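Local coordinates for protein polyhedrin (Antheraea mylitta cypovirus 4, PDB 5A9C) that probably forms the crystalline matrix of polyhedra, the microcrystalline occlusion bodies of this insect virus, by packing of its subunits, at residues Q34-V42 with A53-L62; R127-V136 with I200-D211. All coordinates share one frame; numbering follows the deposited sequence.

Interaction 1 (Q34-V42 with A53-L62); sequences QDAMMRVVV and AFDYVFPDYL
The guanidinium of R39 meets the carboxylate of D55 side-on across two neighbouring antiparallel strands. NE bonds mainly to OD1 and NH2 to OD2. The R39 NH2 to D55 OD2 distance is 2.7 Å and that bond is fairly straight, at 163°. The two planes are 27° apart, nearly coplanar. R39 has CG anti to the backbone N (chi1 -166°) and an extended chain, which carries the guanidinium past V57 and along the strand to D55. V57 CG1 lies alongside, 3.7 Å from R39 CG. Y191 OH also bonds D55 OD2, which takes a weak third bond from R39 NE.

The other face of the pair of strands is apolar and centres on the ring of F58. M38 CB sits over one face of the ring, 3.9 Å from its centroid, a CH-pi contact. M38 SD approaches obliquely as a Met-aromatic contact. L62 CB covers the opposite ring face. V40 CG2 comes in at the ring edge, 3.6 Å from F58 CE1, and L62 CD2 packs 3.5 Å from V40 CB. The ring is thus clamped on both faces.

Backbone hydrogen bonds pair M38 with F58, V40 with Y56 and V42 with F54. They make this a regular antiparallel beta hairpin, strands 38-45 and 51-58. On one side the hairpin is bonded to strand 81-87, on the other to strand 176-182. Strand 61-66 packs against V42, F54 and Y56, while helix 165-172 touches P59, D60 and Y61.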
loop_
_atom_site.group_PDB
_atom_site.type_symbol
_atom_site.label_atom_id
_atom_site.label_comp_id
_atom_site.label_asym_id
_atom_site.label_seq_id
_atom_site.Cartn_x
_atom_site.Cartn_y
_atom_site.Cartn_z
ATOM N N GLN A 34 -10.391 -15.343 15.052
ATOM C CA GLN A 34 -9.187 -14.517 14.913
ATOM C C GLN A 34 -8.763 -14.166 13.481
ATOM O O GLN A 34 -8.182 -13.107 13.252
ATOM C CB GLN A 34 -8.019 -15.140 15.682
ATOM C CG GLN A 34 -8.178 -15.051 17.192
ATOM C CD GLN A 34 -7.111 -15.822 17.937
ATOM O OE1 GLN A 34 -6.147 -16.305 17.342
ATOM N NE2 GLN A 34 -7.279 -15.948 19.249
ATOM N N ASP A 35 -9.044 -15.043 12.525
ATOM C CA ASP A 35 -8.693 -14.756 11.138
ATOM C C ASP A 35 -9.923 -14.406 10.310
ATOM O O ASP A 35 -9.913 -14.521 9.082
ATOM C CB ASP A 35 -7.938 -15.928 10.506
ATOM C CG ASP A 35 -8.831 -17.120 10.236
ATOM O OD1 ASP A 35 -9.759 -17.366 11.036
ATOM O OD2 ASP A 35 -8.604 -17.811 9.218
ATOM N N ALA A 36 -10.981 -13.977 10.989
ATOM C CA ALA A 36 -12.204 -13.580 10.310
ATOM C C ALA A 36 -11.978 -12.310 9.503
ATOM O O ALA A 36 -11.049 -11.544 9.769
ATOM C CB ALA A 36 -13.334 -13.377 11.315
ATOM N N MET A 37 -12.831 -12.096 8.509
ATOM C CA MET A 37 -12.775 -10.878 7.722
ATOM C C MET A 37 -13.585 -9.769 8.379
ATOM O O MET A 37 -14.609 -10.022 9.018
ATOM C CB MET A 37 -13.283 -11.133 6.300
ATOM C CG MET A 37 -12.431 -12.110 5.509
ATOM S SD MET A 37 -10.748 -11.517 5.242
ATOM C CE MET A 37 -11.057 -10.159 4.120
ATOM N N MET A 38 -13.103 -8.541 8.233
ATOM C CA MET A 38 -13.868 -7.362 8.602
ATOM C C MET A 38 -14.233 -6.623 7.324
ATOM O O MET A 38 -13.654 -6.877 6.266
ATOM C CB MET A 38 -13.060 -6.457 9.537
ATOM C CG MET A 38 -12.931 -6.989 10.957
ATOM S SD MET A 38 -11.696 -6.096 11.921
ATOM C CE MET A 38 -10.200 -6.661 11.116
ATOM N N ARG A 39 -15.201 -5.721 7.408
ATOM C CA ARG A 39 -15.627 -4.997 6.223
ATOM C C ARG A 39 -15.938 -3.551 6.547
ATOM O O ARG A 39 -16.815 -3.257 7.361
ATOM C CB ARG A 39 -16.843 -5.671 5.583
ATOM C CG ARG A 39 -17.143 -5.179 4.175
ATOM C CD ARG A 39 -18.145 -6.088 3.491
ATOM N NE ARG A 39 -18.272 -5.795 2.068
ATOM C CZ ARG A 39 -18.874 -6.599 1.198
ATOM N NH1 ARG A 39 -19.397 -7.748 1.607
ATOM N NH2 ARG A 39 -18.947 -6.261 -0.082
ATOM N N VAL A 40 -15.203 -2.650 5.908
ATOM C CA VAL A 40 -15.438 -1.224 6.068
ATOM C C VAL A 40 -15.775 -0.639 4.711
ATOM O O VAL A 40 -15.090 -0.906 3.723
ATOM C CB VAL A 40 -14.208 -0.508 6.655
ATOM C CG1 VAL A 40 -14.405 1.002 6.629
ATOM C CG2 VAL A 40 -13.958 -0.979 8.074
ATOM N N VAL A 41 -16.850 0.136 4.659
ATOM C CA VAL A 41 -17.262 0.757 3.414
ATOM C C VAL A 41 -17.451 2.252 3.594
ATOM O O VAL A 41 -18.094 2.701 4.546
ATOM C CB VAL A 41 -18.568 0.145 2.880
ATOM C CG1 VAL A 41 -18.908 0.739 1.518
ATOM C CG2 VAL A 41 -18.448 -1.376 2.795
ATOM N N VAL A 42 -16.878 3.019 2.674
ATOM C CA VAL A 42 -17.070 4.458 2.644
ATOM C C VAL A 42 -17.992 4.797 1.478
ATOM O O VAL A 42 -17.618 4.643 0.314
ATOM C CB VAL A 42 -15.731 5.202 2.481
ATOM C CG1 VAL A 42 -15.955 6.712 2.488
ATOM C CG2 VAL A 42 -14.758 4.795 3.580
ATOM N N ALA A 53 -18.951 3.921 -3.764
ATOM C CA ALA A 53 -18.566 3.180 -2.573
ATOM C C ALA A 53 -17.130 2.681 -2.655
ATOM O O ALA A 53 -16.706 2.134 -3.672
ATOM C CB ALA A 53 -19.522 2.012 -2.346
ATOM N N PHE A 54 -16.383 2.899 -1.578
ATOM C CA PHE A 54 -15.064 2.304 -1.417
ATOM C C PHE A 54 -15.177 1.184 -0.391
ATOM O O PHE A 54 -15.273 1.432 0.812
ATOM C CB PHE A 54 -14.045 3.357 -0.983
ATOM C CG PHE A 54 -13.931 4.508 -1.942
ATOM C CD1 PHE A 54 -14.803 5.581 -1.862
ATOM C CD2 PHE A 54 -12.977 4.501 -2.946
ATOM C CE1 PHE A 54 -14.712 6.634 -2.751
ATOM C CE2 PHE A 54 -12.882 5.551 -3.837
ATOM C CZ PHE A 54 -13.750 6.618 -3.741
ATOM N N ASP A 55 -15.173 -0.049 -0.888
ATOM C CA ASP A 55 -15.504 -1.228 -0.097
ATOM C C ASP A 55 -14.256 -2.045 0.223
ATOM O O ASP A 55 -13.632 -2.613 -0.673
ATOM C CB ASP A 55 -16.495 -2.081 -0.887
ATOM C CG ASP A 55 -17.101 -3.199 -0.067
ATOM O OD1 ASP A 55 -16.567 -3.520 1.013
ATOM O OD2 ASP A 55 -18.116 -3.762 -0.523
ATOM N N TYR A 56 -13.898 -2.103 1.504
ATOM C CA TYR A 56 -12.684 -2.790 1.933
ATOM C C TYR A 56 -13.005 -4.021 2.773
ATOM O O TYR A 56 -13.742 -3.938 3.752
ATOM C CB TYR A 56 -11.789 -1.857 2.755
ATOM C CG TYR A 56 -11.444 -0.549 2.075
ATOM C CD1 TYR A 56 -12.262 0.562 2.216
ATOM C CD2 TYR A 56 -10.299 -0.428 1.298
ATOM C CE1 TYR A 56 -11.955 1.760 1.604
ATOM C CE2 TYR A 56 -9.981 0.765 0.675
ATOM C CZ TYR A 56 -10.814 1.857 0.832
ATOM O OH TYR A 56 -10.507 3.047 0.219
ATOM N N VAL A 57 -12.449 -5.164 2.386
ATOM C CA VAL A 57 -12.466 -6.339 3.249
ATOM C C VAL A 57 -11.036 -6.681 3.653
ATOM O O VAL A 57 -10.118 -6.611 2.835
ATOM C CB VAL A 57 -13.174 -7.545 2.600
ATOM C CG1 VAL A 57 -14.622 -7.196 2.292
ATOM C CG2 VAL A 57 -12.455 -7.990 1.336
ATOM N N PHE A 58 -10.860 -7.041 4.920
ATOM C CA PHE A 58 -9.534 -7.191 5.515
ATOM C C PHE A 58 -9.648 -7.956 6.829
ATOM O O PHE A 58 -10.637 -7.811 7.544
ATOM C CB PHE A 58 -8.938 -5.811 5.792
ATOM C CG PHE A 58 -9.756 -4.985 6.746
ATOM C CD1 PHE A 58 -10.905 -4.338 6.314
ATOM C CD2 PHE A 58 -9.390 -4.869 8.075
ATOM C CE1 PHE A 58 -11.666 -3.585 7.189
ATOM C CE2 PHE A 58 -10.145 -4.115 8.956
ATOM C CZ PHE A 58 -11.286 -3.471 8.509
ATOM N N PRO A 59 -8.630 -8.764 7.155
ATOM C CA PRO A 59 -8.680 -9.629 8.340
ATOM C C PRO A 59 -8.161 -9.025 9.650
ATOM O O PRO A 59 -8.578 -9.487 10.713
ATOM C CB PRO A 59 -7.796 -10.808 7.936
ATOM C CG PRO A 59 -6.785 -10.199 7.028
ATOM C CD PRO A 59 -7.513 -9.115 6.261
ATOM N N ASP A 60 -7.277 -8.033 9.591
ATOM C CA ASP A 60 -6.616 -7.565 10.812
ATOM C C ASP A 60 -6.731 -6.066 11.077
ATOM O O ASP A 60 -7.101 -5.650 12.178
ATOM C CB ASP A 60 -5.145 -7.985 10.810
ATOM C CG ASP A 60 -4.974 -9.489 10.879
ATOM O OD1 ASP A 60 -5.482 -10.099 11.844
ATOM O OD2 ASP A 60 -4.333 -10.056 9.971
ATOM N N TYR A 61 -6.398 -5.255 10.080
ATOM C CA TYR A 61 -6.471 -3.808 10.237
ATOM C C TYR A 61 -6.603 -3.108 8.895
ATOM O O TYR A 61 -6.198 -3.632 7.855
ATOM C CB TYR A 61 -5.246 -3.274 10.990
ATOM C CG TYR A 61 -3.941 -3.528 10.275
ATOM C CD1 TYR A 61 -3.439 -2.613 9.356
ATOM C CD2 TYR A 61 -3.216 -4.689 10.506
ATOM C CE1 TYR A 61 -2.249 -2.848 8.692
ATOM C CE2 TYR A 61 -2.025 -4.933 9.847
ATOM C CZ TYR A 61 -1.547 -4.010 8.941
ATOM O OH TYR A 61 -0.361 -4.251 8.284
ATOM N N LEU A 62 -7.179 -1.916 8.929
ATOM C CA LEU A 62 -7.367 -1.127 7.727
ATOM C C LEU A 62 -6.982 0.321 7.984
ATOM O O LEU A 62 -7.487 0.949 8.915
ATOM C CB LEU A 62 -8.825 -1.203 7.269
ATOM C CG LEU A 62 -9.225 -0.286 6.112
ATOM C CD1 LEU A 62 -8.577 -0.735 4.809
ATOM C CD2 LEU A 62 -10.739 -0.240 5.970
#

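Interaction 2 (R127-V136 with I200-D211); sequences RKAGHLSRAV and IDQAGLIVASSD
D211 holds CG beside its own backbone N (chi1 -70°), which turns the carboxylate to the backbone of H131 and L132. H131 carries its ring between its backbone N and carbonyl carbon (chi1 66°), and this lays the ring across the same carboxylate. D211 OD2 accepts from H131 N at 2.9 Å and D211 OD1 from L132 N at 3.2 Å. Both oxygens use their syn lone pairs. OD1 also stands over one face of the H131 ring, offset toward the rim, with the two planes 36° apart. H131 ND1 is bonded to Y32 OH, which would help fix the ring.

S209 OG donates to A129 O at 2.6 Å and accepts from D211 N, an ST turn. S210 packs beside L132, CB to CB 3.7 Å. Its OG is bonded to H196 O, and S133 OG to N87.

At the other end R127 grips one carbonyl end-on. R127 NH1 (3.1 Å) and NH2 both donate to G204 O. I206 CG1 lies over one face of the guanidinium. I206 CG2 meets A129 CB at 3.6 Å, and I200 CD1 meets A135 CB at 3.7 Å.

G204 closes a type I turn from D201, where D201 OD1 takes the backbone N of A203 in an Asx turn and also that of L205. This turn lies between the short strands 199-200 and 206-208, and the ST turn at S209 follows them. The small two-stranded unit is thereby fastened to the edge hairpin of strands 127-128 and 133-139.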
loop_
_atom_site.group_PDB
_atom_site.type_symbol
_atom_site.label_atom_id
_atom_site.label_comp_id
_atom_site.label_asym_id
_atom_site.label_seq_id
_atom_site.Cartn_x
_atom_site.Cartn_y
_atom_site.Cartn_z
ATOM N N ARG A 127 -22.660 5.340 15.169
ATOM C CA ARG A 127 -23.990 4.854 15.531
ATOM C C ARG A 127 -24.074 3.332 15.475
ATOM O O ARG A 127 -23.593 2.713 14.529
ATOM C CB ARG A 127 -25.049 5.456 14.601
ATOM C CG ARG A 127 -25.023 6.976 14.514
ATOM C CD ARG A 127 -26.060 7.488 13.517
ATOM N NE ARG A 127 -27.406 7.014 13.829
ATOM C CZ ARG A 127 -28.482 7.260 13.086
ATOM N NH1 ARG A 127 -28.378 7.981 11.977
ATOM N NH2 ARG A 127 -29.665 6.783 13.452
ATOM N N LYS A 128 -24.697 2.737 16.488
ATOM C CA LYS A 128 -24.860 1.286 16.545
ATOM C C LYS A 128 -25.882 0.793 15.526
ATOM O O LYS A 128 -27.025 1.245 15.514
ATOM C CB LYS A 128 -25.292 0.841 17.946
ATOM C CG LYS A 128 -24.285 1.118 19.049
ATOM C CD LYS A 128 -24.797 0.586 20.379
ATOM C CE LYS A 128 -23.904 1.003 21.537
ATOM N NZ LYS A 128 -24.427 0.498 22.839
ATOM N N ALA A 129 -25.468 -0.142 14.680
ATOM C CA ALA A 129 -26.358 -0.730 13.684
ATOM C C ALA A 129 -26.446 -2.242 13.873
ATOM O O ALA A 129 -26.794 -2.976 12.948
ATOM C CB ALA A 129 -25.879 -0.390 12.278
ATOM N N GLY A 130 -26.133 -2.696 15.083
ATOM C CA GLY A 130 -26.104 -4.112 15.399
ATOM C C GLY A 130 -24.865 -4.425 16.211
ATOM O O GLY A 130 -23.998 -3.566 16.372
ATOM N N HIS A 131 -24.762 -5.645 16.728
ATOM C CA HIS A 131 -23.595 -5.995 17.530
ATOM C C HIS A 131 -22.333 -6.027 16.665
ATOM O O HIS A 131 -21.224 -5.827 17.156
ATOM C CB HIS A 131 -23.806 -7.314 18.289
ATOM C CG HIS A 131 -23.914 -8.521 17.408
ATOM N ND1 HIS A 131 -22.813 -9.241 16.993
ATOM C CD2 HIS A 131 -24.992 -9.145 16.876
ATOM C CE1 HIS A 131 -23.208 -10.251 16.237
ATOM N NE2 HIS A 131 -24.526 -10.214 16.150
ATOM N N LEU A 132 -22.515 -6.250 15.367
ATOM C CA LEU A 132 -21.395 -6.361 14.439
ATOM C C LEU A 132 -21.068 -5.063 13.705
ATOM O O LEU A 132 -20.047 -4.979 13.025
ATOM C CB LEU A 132 -21.676 -7.457 13.406
ATOM C CG LEU A 132 -21.450 -8.908 13.841
ATOM C CD1 LEU A 132 -22.068 -9.870 12.842
ATOM C CD2 LEU A 132 -19.963 -9.191 14.017
ATOM N N SER A 133 -21.919 -4.052 13.836
ATOM C CA SER A 133 -21.823 -2.904 12.937
ATOM C C SER A 133 -21.979 -1.534 13.591
ATOM O O SER A 133 -22.775 -1.357 14.513
ATOM C CB SER A 133 -22.857 -3.038 11.816
ATOM O OG SER A 133 -22.653 -4.219 11.061
ATOM N N ARG A 134 -21.207 -0.570 13.091
ATOM C CA ARG A 134 -21.397 0.841 13.415
ATOM C C ARG A 134 -21.401 1.651 12.119
ATOM O O ARG A 134 -20.822 1.234 11.117
ATOM C CB ARG A 134 -20.280 1.351 14.330
ATOM C CG ARG A 134 -20.098 0.577 15.620
ATOM C CD ARG A 134 -21.275 0.761 16.553
ATOM N NE ARG A 134 -20.963 0.313 17.905
ATOM C CZ ARG A 134 -21.111 -0.936 18.337
ATOM N NH1 ARG A 134 -21.566 -1.881 17.521
ATOM N NH2 ARG A 134 -20.799 -1.240 19.591
ATOM N N ALA A 135 -22.053 2.809 12.131
ATOM C CA ALA A 135 -22.039 3.680 10.962
ATOM C C ALA A 135 -22.075 5.144 11.378
ATOM O O ALA A 135 -22.663 5.497 12.399
ATOM C CB ALA A 135 -23.200 3.354 10.033
ATOM N N VAL A 136 -21.438 5.998 10.586
ATOM C CA VAL A 136 -21.404 7.417 10.900
ATOM C C VAL A 136 -21.461 8.227 9.619
ATOM O O VAL A 136 -20.837 7.868 8.619
ATOM C CB VAL A 136 -20.130 7.792 11.700
ATOM C CG1 VAL A 136 -18.882 7.465 10.900
ATOM C CG2 VAL A 136 -20.151 9.264 12.085
ATOM N N ILE A 200 -26.900 3.951 6.499
ATOM C CA ILE A 200 -27.863 4.924 7.002
ATOM C C ILE A 200 -28.470 5.651 5.813
ATOM O O ILE A 200 -27.755 6.324 5.069
ATOM C CB ILE A 200 -27.181 5.958 7.916
ATOM C CG1 ILE A 200 -26.318 5.252 8.962
ATOM C CG2 ILE A 200 -28.218 6.877 8.572
ATOM C CD1 ILE A 200 -25.505 6.198 9.816
ATOM N N ASP A 201 -29.778 5.506 5.617
ATOM C CA ASP A 201 -30.415 6.116 4.456
ATOM C C ASP A 201 -30.555 7.628 4.621
ATOM O O ASP A 201 -30.225 8.179 5.668
ATOM C CB ASP A 201 -31.752 5.437 4.097
ATOM C CG ASP A 201 -32.904 5.843 5.012
ATOM O OD1 ASP A 201 -32.774 6.812 5.790
ATOM O OD2 ASP A 201 -33.964 5.185 4.926
ATOM N N GLN A 202 -31.038 8.294 3.577
ATOM C CA GLN A 202 -31.060 9.755 3.554
ATOM C C GLN A 202 -31.989 10.382 4.594
ATOM O O GLN A 202 -31.908 11.583 4.857
ATOM C CB GLN A 202 -31.373 10.263 2.144
ATOM C CG GLN A 202 -30.257 9.968 1.152
ATOM C CD GLN A 202 -30.603 10.362 -0.273
ATOM O OE1 GLN A 202 -31.639 10.975 -0.530
ATOM N NE2 GLN A 202 -29.728 10.011 -1.207
ATOM N N ALA A 203 -32.859 9.568 5.188
ATOM C CA ALA A 203 -33.734 10.033 6.258
ATOM C C ALA A 203 -33.108 9.783 7.628
ATOM O O ALA A 203 -33.684 10.129 8.657
ATOM C CB ALA A 203 -35.100 9.362 6.165
ATOM N N GLY A 204 -31.924 9.177 7.633
ATOM C CA GLY A 204 -31.197 8.933 8.864
ATOM C C GLY A 204 -31.501 7.591 9.499
ATOM O O GLY A 204 -31.048 7.304 10.606
ATOM N N LEU A 205 -32.269 6.762 8.802
ATOM C CA LEU A 205 -32.643 5.458 9.335
ATOM C C LEU A 205 -31.577 4.408 9.049
ATOM O O LEU A 205 -30.964 4.402 7.983
ATOM C CB LEU A 205 -33.988 5.000 8.767
ATOM C CG LEU A 205 -35.208 5.820 9.193
ATOM C CD1 LEU A 205 -36.473 5.323 8.504
ATOM C CD2 LEU A 205 -35.365 5.783 10.704
ATOM N N ILE A 206 -31.362 3.523 10.012
ATOM C CA ILE A 206 -30.481 2.383 9.811
ATOM C C ILE A 206 -31.248 1.313 9.042
ATOM O O ILE A 206 -32.150 0.673 9.584
ATOM C CB ILE A 206 -29.978 1.824 11.152
ATOM C CG1 ILE A 206 -29.212 2.909 11.916
ATOM C CG2 ILE A 206 -29.107 0.596 10.924
ATOM C CD1 ILE A 206 -28.811 2.507 13.314
ATOM N N VAL A 207 -30.888 1.129 7.776
ATOM C CA VAL A 207 -31.665 0.286 6.873
ATOM C C VAL A 207 -30.938 -0.988 6.450
ATOM O O VAL A 207 -31.466 -1.782 5.672
ATOM C CB VAL A 207 -32.103 1.066 5.620
ATOM C CG1 VAL A 207 -33.064 2.185 6.007
ATOM C CG2 VAL A 207 -30.890 1.628 4.895
ATOM N N ALA A 208 -29.726 -1.176 6.961
ATOM C CA ALA A 208 -28.978 -2.402 6.717
ATOM C C ALA A 208 -28.089 -2.722 7.911
ATOM O O ALA A 208 -27.666 -1.826 8.643
ATOM C CB ALA A 208 -28.150 -2.287 5.440
ATOM N N SER A 209 -27.813 -4.005 8.110
ATOM C CA SER A 209 -27.047 -4.441 9.268
ATOM C C SER A 209 -26.334 -5.751 8.971
ATOM O O SER A 209 -26.737 -6.496 8.081
ATOM C CB SER A 209 -27.974 -4.614 10.475
ATOM O OG SER A 209 -27.275 -5.130 11.594
ATOM N N SER A 210 -25.273 -6.026 9.724
ATOM C CA SER A 210 -24.549 -7.284 9.594
ATOM C C SER A 210 -25.210 -8.389 10.409
ATOM O O SER A 210 -24.981 -9.569 10.160
ATOM C CB SER A 210 -23.098 -7.110 10.044
ATOM O OG SER A 210 -22.438 -6.147 9.246
ATOM N N ASP A 211 -26.024 -7.995 11.385
ATOM C CA ASP A 211 -26.675 -8.945 12.287
ATOM C C ASP A 211 -27.690 -9.838 11.579
ATOM O O ASP A 211 -28.614 -9.351 10.922
ATOM C CB ASP A 211 -27.372 -8.200 13.429
ATOM C CG ASP A 211 -26.398 -7.580 14.405
ATOM O OD1 ASP A 211 -25.206 -7.440 14.059
ATOM O OD2 ASP A 211 -26.830 -7.224 15.524
#

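Interactions 1 and 2 both reach the six-stranded antiparallel sheet of this polyhedrin, one piece of a longer protein, here with its base domain deleted. Interaction 1 is its buried central hairpin, and interaction 2 is partly exposed and lies at the edge hairpin. Their centres are about 16 Å apart and they do not touch. Strand 81-87 lies between the two hairpins and bonds to both; its N87 meets R39 as well as S133. Residues 34-42 and 53-62 join by regular backbone pairing, an apolar cluster around the F58 ring and a charged pair. Residues 127-136 and 200-211 share no strand pairing and rely mainly on side-chain to backbone bonds. In both, W110 of the second subunit packs on the contact, at R39 and S210.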